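Local coordinates for hydroxyethylthiazole kinase (Pyrococcus horikoshii, PDB 3HPD), which probably phosphorylates the hydroxyl group of 4-methyl-5-(2-hydroxyethyl)thiazole with magnesium and ATP, supplying the thiazole half of thiamine diphosphate, at residues Y247-E251 and N252-T256; A203-V207 and T208-K212. One frame throughout, in Å; residues are numbered along the deposited sequence.

Contact 1 of 2, residues Y247-E251 and N252-T256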
ATOM      1  N   TYR A 247     -14.034  13.806   2.100  1.00 10.25           N
ATOM      2  CA  TYR A 247     -15.308  13.350   2.650  1.00 11.35           C
ATOM      3  C   TYR A 247     -16.148  14.524   3.163  1.00 12.34           C
ATOM      4  O   TYR A 247     -17.358  14.577   2.941  1.00 12.57           O
ATOM      5  CB  TYR A 247     -15.034  12.385   3.806  1.00 11.03           C
ATOM      6  CG  TYR A 247     -16.258  11.855   4.519  1.00 13.92           C
ATOM      7  CD1 TYR A 247     -17.012  10.811   3.981  1.00 15.22           C
ATOM      8  CD2 TYR A 247     -16.644  12.375   5.755  1.00 14.56           C
ATOM      9  CE1 TYR A 247     -18.114  10.294   4.660  1.00 16.89           C
ATOM     10  CE2 TYR A 247     -17.744  11.866   6.442  1.00 17.48           C
ATOM     11  CZ  TYR A 247     -18.473  10.826   5.890  1.00 18.90           C
ATOM     12  OH  TYR A 247     -19.551  10.310   6.579  1.00 21.63           O
ATOM     13  N   ARG A 248     -15.498  15.464   3.846  1.00 11.68           N
ATOM     14  CA  ARG A 248     -16.188  16.619   4.422  1.00 12.53           C
ATOM     15  C   ARG A 248     -16.518  17.755   3.462  1.00 13.54           C
ATOM     16  O   ARG A 248     -17.473  18.498   3.687  1.00 13.04           O
ATOM     17  CB  ARG A 248     -15.371  17.199   5.581  1.00 12.54           C
ATOM     18  CG  ARG A 248     -15.129  16.243   6.728  1.00 14.62           C
ATOM     19  CD  ARG A 248     -14.336  16.920   7.842  1.00 16.61           C
ATOM     20  NE  ARG A 248     -15.086  18.008   8.466  1.00 18.48           N
ATOM     21  CZ  ARG A 248     -14.627  18.766   9.458  1.00 19.63           C
ATOM     22  NH1 ARG A 248     -13.413  18.563   9.945  1.00 20.08           N
ATOM     23  NH2 ARG A 248     -15.388  19.723   9.969  1.00 22.56           N
ATOM     24  N   ILE A 249     -15.734  17.907   2.402  1.00 12.67           N
ATOM     25  CA  ILE A 249     -15.990  18.994   1.469  1.00 14.13           C
ATOM     26  C   ILE A 249     -17.443  18.961   0.998  1.00 13.39           C
ATOM     27  O   ILE A 249     -17.988  17.902   0.688  1.00 13.27           O
ATOM     28  CB  ILE A 249     -15.022  18.942   0.263  1.00 15.12           C
ATOM     29  CG1 ILE A 249     -15.187  20.201  -0.591  1.00 15.69           C
ATOM     30  CG2 ILE A 249     -15.274  17.686  -0.563  1.00 15.43           C
ATOM     31  CD1 ILE A 249     -14.090  20.378  -1.642  1.00 17.62           C
ATOM     32  N   ASN A 250     -18.073  20.129   0.974  1.00 13.40           N
ATOM     33  CA  ASN A 250     -19.463  20.242   0.561  1.00 14.68           C
ATOM     34  C   ASN A 250     -19.680  21.550  -0.197  1.00 14.63           C
ATOM     35  O   ASN A 250     -18.722  22.253  -0.525  1.00 13.97           O
ATOM     36  CB  ASN A 250     -20.384  20.185   1.785  1.00 15.44           C
ATOM     37  CG  ASN A 250     -20.076  21.269   2.800  1.00 17.92           C
ATOM     38  OD1 ASN A 250     -19.552  22.325   2.454  1.00 17.27           O
ATOM     39  ND2 ASN A 250     -20.418  21.019   4.061  1.00 19.28           N
ATOM     40  N   GLU A 251     -20.940  21.879  -0.461  1.00 15.12           N
ATOM     41  CA  GLU A 251     -21.258  23.098  -1.194  1.00 16.54           C
ATOM     42  C   GLU A 251     -20.683  24.364  -0.570  1.00 15.99           C
ATOM     43  O   GLU A 251     -20.087  25.182  -1.264  1.00 16.74           O
ATOM     44  CB  GLU A 251     -22.770  23.260  -1.336  1.00 19.42           C
ATOM     45  CG  GLU A 251     -23.162  24.405  -2.251  1.00 24.16           C
ATOM     46  CD  GLU A 251     -24.658  24.509  -2.441  1.00 28.75           C
ATOM     47  OE1 GLU A 251     -25.313  23.449  -2.536  1.00 30.90           O
ATOM     48  OE2 GLU A 251     -25.178  25.643  -2.508  1.00 31.83           O
ATOM     49  N   ASN A 252     -20.862  24.530   0.735  1.00 16.86           N
ATOM     50  CA  ASN A 252     -20.367  25.726   1.411  1.00 17.35           C
ATOM     51  C   ASN A 252     -18.854  25.863   1.310  1.00 16.36           C
ATOM     52  O   ASN A 252     -18.340  26.951   1.061  1.00 16.56           O
ATOM     53  CB  ASN A 252     -20.774  25.722   2.886  1.00 20.12           C
ATOM     54  CG  ASN A 252     -20.471  27.045   3.572  1.00 24.18           C
ATOM     55  OD1 ASN A 252     -21.132  28.052   3.321  1.00 27.85           O
ATOM     56  ND2 ASN A 252     -19.460  27.051   4.429  1.00 26.02           N
ATOM     57  N   VAL A 253     -18.139  24.759   1.509  1.00 15.76           N
ATOM     58  CA  VAL A 253     -16.680  24.790   1.438  1.00 13.88           C
ATOM     59  C   VAL A 253     -16.214  25.155   0.032  1.00 13.67           C
ATOM     60  O   VAL A 253     -15.295  25.955  -0.135  1.00 14.30           O
ATOM     61  CB  VAL A 253     -16.074  23.428   1.849  1.00 13.78           C
ATOM     62  CG1 VAL A 253     -14.548  23.496   1.803  1.00 13.30           C
ATOM     63  CG2 VAL A 253     -16.545  23.062   3.245  1.00 13.46           C
ATOM     64  N   ILE A 254     -16.854  24.583  -0.982  1.00 13.23           N
ATOM     65  CA  ILE A 254     -16.489  24.883  -2.362  1.00 13.70           C
ATOM     66  C   ILE A 254     -16.764  26.358  -2.654  1.00 14.06           C
ATOM     67  O   ILE A 254     -15.945  27.048  -3.256  1.00 13.66           O
ATOM     68  CB  ILE A 254     -17.286  24.006  -3.350  1.00 13.83           C
ATOM     69  CG1 ILE A 254     -16.844  22.548  -3.210  1.00 15.70           C
ATOM     70  CG2 ILE A 254     -17.083  24.498  -4.779  1.00 14.33           C
ATOM     71  CD1 ILE A 254     -17.629  21.574  -4.063  1.00 18.74           C
ATOM     72  N   ARG A 255     -17.920  26.837  -2.207  1.00 15.55           N
ATOM     73  CA  ARG A 255     -18.307  28.228  -2.416  1.00 17.66           C
ATOM     74  C   ARG A 255     -17.311  29.205  -1.799  1.00 17.92           C
ATOM     75  O   ARG A 255     -16.975  30.227  -2.400  1.00 17.68           O
ATOM     76  CB  ARG A 255     -19.696  28.472  -1.821  1.00 20.40           C
ATOM     77  CG  ARG A 255     -20.044  29.934  -1.594  1.00 26.33           C
ATOM     78  CD  ARG A 255     -21.509  30.065  -1.220  1.00 29.15           C
ATOM     79  NE  ARG A 255     -22.339  29.436  -2.242  1.00 31.48           N
ATOM     80  CZ  ARG A 255     -23.182  28.435  -2.017  1.00 32.66           C
ATOM     81  NH1 ARG A 255     -23.323  27.937  -0.795  1.00 33.11           N
ATOM     82  NH2 ARG A 255     -23.869  27.917  -3.025  1.00 33.64           N
ATOM     83  N   THR A 256     -16.838  28.880  -0.601  1.00 16.61           N
ATOM     84  CA  THR A 256     -15.906  29.738   0.114  1.00 15.97           C
ATOM     85  C   THR A 256     -14.418  29.552  -0.201  1.00 16.92           C
ATOM     86  O   THR A 256     -13.634  30.485  -0.016  1.00 15.36           O
ATOM     87  CB  THR A 256     -16.103  29.599   1.641  1.00 16.81           C
ATOM     88  OG1 THR A 256     -16.039  28.216   2.010  1.00 18.21           O
ATOM     89  CG2 THR A 256     -17.457  30.159   2.057  1.00 17.38           C
TER
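Ile-249, the first residue to leave helical geometry after helix 235-248, lays its CD1 3.8 Å from CG1 of Ile-254 and its CG1 4.1 Å from CG1 of Val-253. It crosses both side chains at about a right angle, and its branched, greasy chain suits a place that also meets Thr-220 and Ile-223 of helix 210-231. Asn-250 is the N-cap of the next helix, its short side-chain carbonyl standing in for the backbone acceptor missing at a helix start. A chi1 of 58° sets CG between the backbone N and carbonyl carbon, which swings Asn-250 OD1 back to accept from Val-253 N at 3.0 Å, almost in line with the amide C=O. The backbone O of Asn-250 takes the N-H of Ile-254. Glu-251, extended beyond CG, begins the first turn of helix 251-257: its O accepts from Arg-255 N, while OE2 meets NH2 of Arg-255 in a salt bridge of 2.7 Å. The guanidinium offers its edge, its plane turned 75° from the carboxylate, and NH2 arrives on the anti side of OE2. OE1 is bridged to Lys-9 of helix 2-14. Flanked by two cations, the Glu-251 carboxylate is likely to remain ionised, and its negative charge should interact favourably with the helix dipole.

Contact 2 of 2, residues A203-V207 and T208-K212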
ATOM      1  N   ALA A 203     -14.115   9.288 -11.118  1.00 11.07           N
ATOM      2  CA  ALA A 203     -15.445   9.361 -10.524  1.00 10.07           C
ATOM      3  C   ALA A 203     -16.251  10.500 -11.151  1.00 11.25           C
ATOM      4  O   ALA A 203     -17.422  10.331 -11.486  1.00 10.51           O
ATOM      5  CB  ALA A 203     -15.341   9.562  -9.013  1.00 11.41           C
ATOM      6  N   PHE A 204     -15.621  11.659 -11.316  1.00 10.85           N
ATOM      7  CA  PHE A 204     -16.303  12.807 -11.900  1.00 10.22           C
ATOM      8  C   PHE A 204     -16.671  12.604 -13.364  1.00 11.91           C
ATOM      9  O   PHE A 204     -17.751  13.003 -13.795  1.00 12.11           O
ATOM     10  CB  PHE A 204     -15.437  14.063 -11.767  1.00 11.37           C
ATOM     11  CG  PHE A 204     -15.473  14.680 -10.398  1.00 11.97           C
ATOM     12  CD1 PHE A 204     -16.561  15.452 -10.000  1.00 12.19           C
ATOM     13  CD2 PHE A 204     -14.424  14.487  -9.505  1.00 11.10           C
ATOM     14  CE1 PHE A 204     -16.608  16.021  -8.725  1.00 13.25           C
ATOM     15  CE2 PHE A 204     -14.458  15.048  -8.227  1.00 12.61           C
ATOM     16  CZ  PHE A 204     -15.552  15.820  -7.837  1.00 12.59           C
ATOM     17  N   VAL A 205     -15.785  11.975 -14.129  1.00 12.25           N
ATOM     18  CA  VAL A 205     -16.054  11.773 -15.549  1.00 14.37           C
ATOM     19  C   VAL A 205     -17.183  10.769 -15.784  1.00 15.91           C
ATOM     20  O   VAL A 205     -17.751  10.698 -16.874  1.00 14.44           O
ATOM     21  CB  VAL A 205     -14.764  11.345 -16.309  1.00 16.23           C
ATOM     22  CG1 VAL A 205     -14.507   9.857 -16.146  1.00 15.33           C
ATOM     23  CG2 VAL A 205     -14.880  11.734 -17.771  1.00 18.12           C
ATOM     24  N   ALA A 206     -17.523  10.005 -14.751  1.00 14.83           N
ATOM     25  CA  ALA A 206     -18.606   9.038 -14.860  1.00 17.69           C
ATOM     26  C   ALA A 206     -19.955   9.761 -14.799  1.00 18.01           C
ATOM     27  O   ALA A 206     -20.971   9.226 -15.246  1.00 19.24           O
ATOM     28  CB  ALA A 206     -18.513   8.013 -13.730  1.00 17.23           C
ATOM     29  N   VAL A 207     -19.964  10.979 -14.262  1.00 17.71           N
ATOM     30  CA  VAL A 207     -21.209  11.731 -14.131  1.00 19.03           C
ATOM     31  C   VAL A 207     -21.280  13.083 -14.852  1.00 19.13           C
ATOM     32  O   VAL A 207     -22.319  13.740 -14.829  1.00 18.34           O
ATOM     33  CB  VAL A 207     -21.558  11.961 -12.639  1.00 20.58           C
ATOM     34  CG1 VAL A 207     -21.721  10.623 -11.931  1.00 21.82           C
ATOM     35  CG2 VAL A 207     -20.475  12.793 -11.967  1.00 18.64           C
ATOM     36  N   THR A 208     -20.187  13.501 -15.482  1.00 18.52           N
ATOM     37  CA  THR A 208     -20.173  14.773 -16.203  1.00 20.17           C
ATOM     38  C   THR A 208     -19.103  14.767 -17.290  1.00 19.71           C
ATOM     39  O   THR A 208     -18.171  13.965 -17.246  1.00 18.58           O
ATOM     40  CB  THR A 208     -19.949  15.963 -15.232  1.00 23.93           C
ATOM     41  OG1 THR A 208     -19.808  17.177 -15.978  1.00 28.62           O
ATOM     42  CG2 THR A 208     -18.720  15.740 -14.379  1.00 25.66           C
ATOM     43  N   GLU A 209     -19.239  15.650 -18.275  1.00 19.33           N
ATOM     44  CA  GLU A 209     -18.274  15.696 -19.370  1.00 20.50           C
ATOM     45  C   GLU A 209     -16.845  15.957 -18.892  1.00 18.72           C
ATOM     46  O   GLU A 209     -16.633  16.634 -17.888  1.00 18.03           O
ATOM     47  CB  GLU A 209     -18.707  16.731 -20.412  1.00 25.08           C
ATOM     48  CG  GLU A 209     -19.913  16.267 -21.228  1.00 31.78           C
ATOM     49  CD  GLU A 209     -19.654  14.954 -21.957  1.00 36.62           C
ATOM     50  OE1 GLU A 209     -18.853  14.948 -22.919  1.00 38.55           O
ATOM     51  OE2 GLU A 209     -20.243  13.923 -21.565  1.00 39.72           O
ATOM     52  N   PRO A 210     -15.850  15.407 -19.611  1.00 17.54           N
ATOM     53  CA  PRO A 210     -14.408  15.498 -19.353  1.00 16.89           C
ATOM     54  C   PRO A 210     -13.810  16.822 -18.876  1.00 16.32           C
ATOM     55  O   PRO A 210     -13.071  16.844 -17.891  1.00 14.53           O
ATOM     56  CB  PRO A 210     -13.797  15.034 -20.671  1.00 16.47           C
ATOM     57  CG  PRO A 210     -14.758  13.993 -21.113  1.00 16.70           C
ATOM     58  CD  PRO A 210     -16.097  14.662 -20.861  1.00 18.13           C
ATOM     59  N   LEU A 211     -14.098  17.921 -19.568  1.00 15.27           N
ATOM     60  CA  LEU A 211     -13.532  19.203 -19.156  1.00 14.89           C
ATOM     61  C   LEU A 211     -14.007  19.613 -17.767  1.00 14.99           C
ATOM     62  O   LEU A 211     -13.203  19.983 -16.913  1.00 13.49           O
ATOM     63  CB  LEU A 211     -13.877  20.302 -20.166  1.00 16.92           C
ATOM     64  CG  LEU A 211     -13.309  21.681 -19.817  1.00 18.85           C
ATOM     65  CD1 LEU A 211     -11.796  21.591 -19.649  1.00 18.81           C
ATOM     66  CD2 LEU A 211     -13.673  22.679 -20.910  1.00 20.93           C
ATOM     67  N   LYS A 212     -15.314  19.547 -17.541  1.00 13.64           N
ATOM     68  CA  LYS A 212     -15.880  19.914 -16.245  1.00 14.95           C
ATOM     69  C   LYS A 212     -15.528  18.893 -15.167  1.00 14.11           C
ATOM     70  O   LYS A 212     -15.338  19.250 -14.008  1.00 13.98           O
ATOM     71  CB  LYS A 212     -17.401  20.046 -16.349  1.00 16.27           C
ATOM     72  CG  LYS A 212     -17.865  21.237 -17.172  1.00 21.06           C
ATOM     73  CD  LYS A 212     -19.376  21.230 -17.331  1.00 25.93           C
ATOM     74  CE  LYS A 212     -19.864  22.469 -18.063  1.00 28.49           C
ATOM     75  NZ  LYS A 212     -21.347  22.456 -18.218  1.00 32.98           N
TER
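Thr-208, as modelled, sets its methyl CG2 against the backbone O of Phe-204, a contact short enough to look strained and to leave the placing of OG1 and CG2 uncertain; the same methyl lies 4.2 Å from CG2 of Val-207. The O of Phe-204 accepts a weak hydrogen bond from Thr-208 N at 3.0 Å, bent to 125° at the hydrogen, besides the ordinary one from Val-207 N. Two successive N-H groups thus converge on the Phe-204 carbonyl where the chain leaves the helix. This is a tight helix-to-helix connection within the ribokinase-like α/β fold: by Thr-208 the backbone is extended, Glu-209 occupies the N-cap position, and helix 210-231 starts at Pro-210. Proline fits the first turn, where its nitrogen owes no hydrogen bond to a preceding carbonyl. Its CG, that of Pro-210, lies 4.0 Å from CG2 of Val-205, the two side chains meeting aslant, and the compact β-branched valine also touches Pro-88. The CA of Val-205 makes a C-H...O contact of 3.5 Å with the O of Thr-208. On the side of helix 2-14, Val-207 packs against Val-11 and Arg-14, while its carbonyl O accepts from Arg-10 NE.

From the N terminus, helix 2-14 comes first and later receives both contacts; in contact 1, Ile-254 packs on its Ile-5 and Leu-8, and Arg-12 donates to the O of Ile-249. Contact 2 then closes the short turn between helices 193-205 and 210-231. The chain runs along helix 210-231 and helix 235-248 before contact 1 closes the turn into helix 251-257, which precedes the last strand, 260-263, outermost in this chain's sheet. The two turns lie in series, neither nesting nor crossing. Their centres are 18 Å apart and they do not touch, but helix 210-231 links them: Phe-204 packs on Thr-220, which Ile-249 also touches.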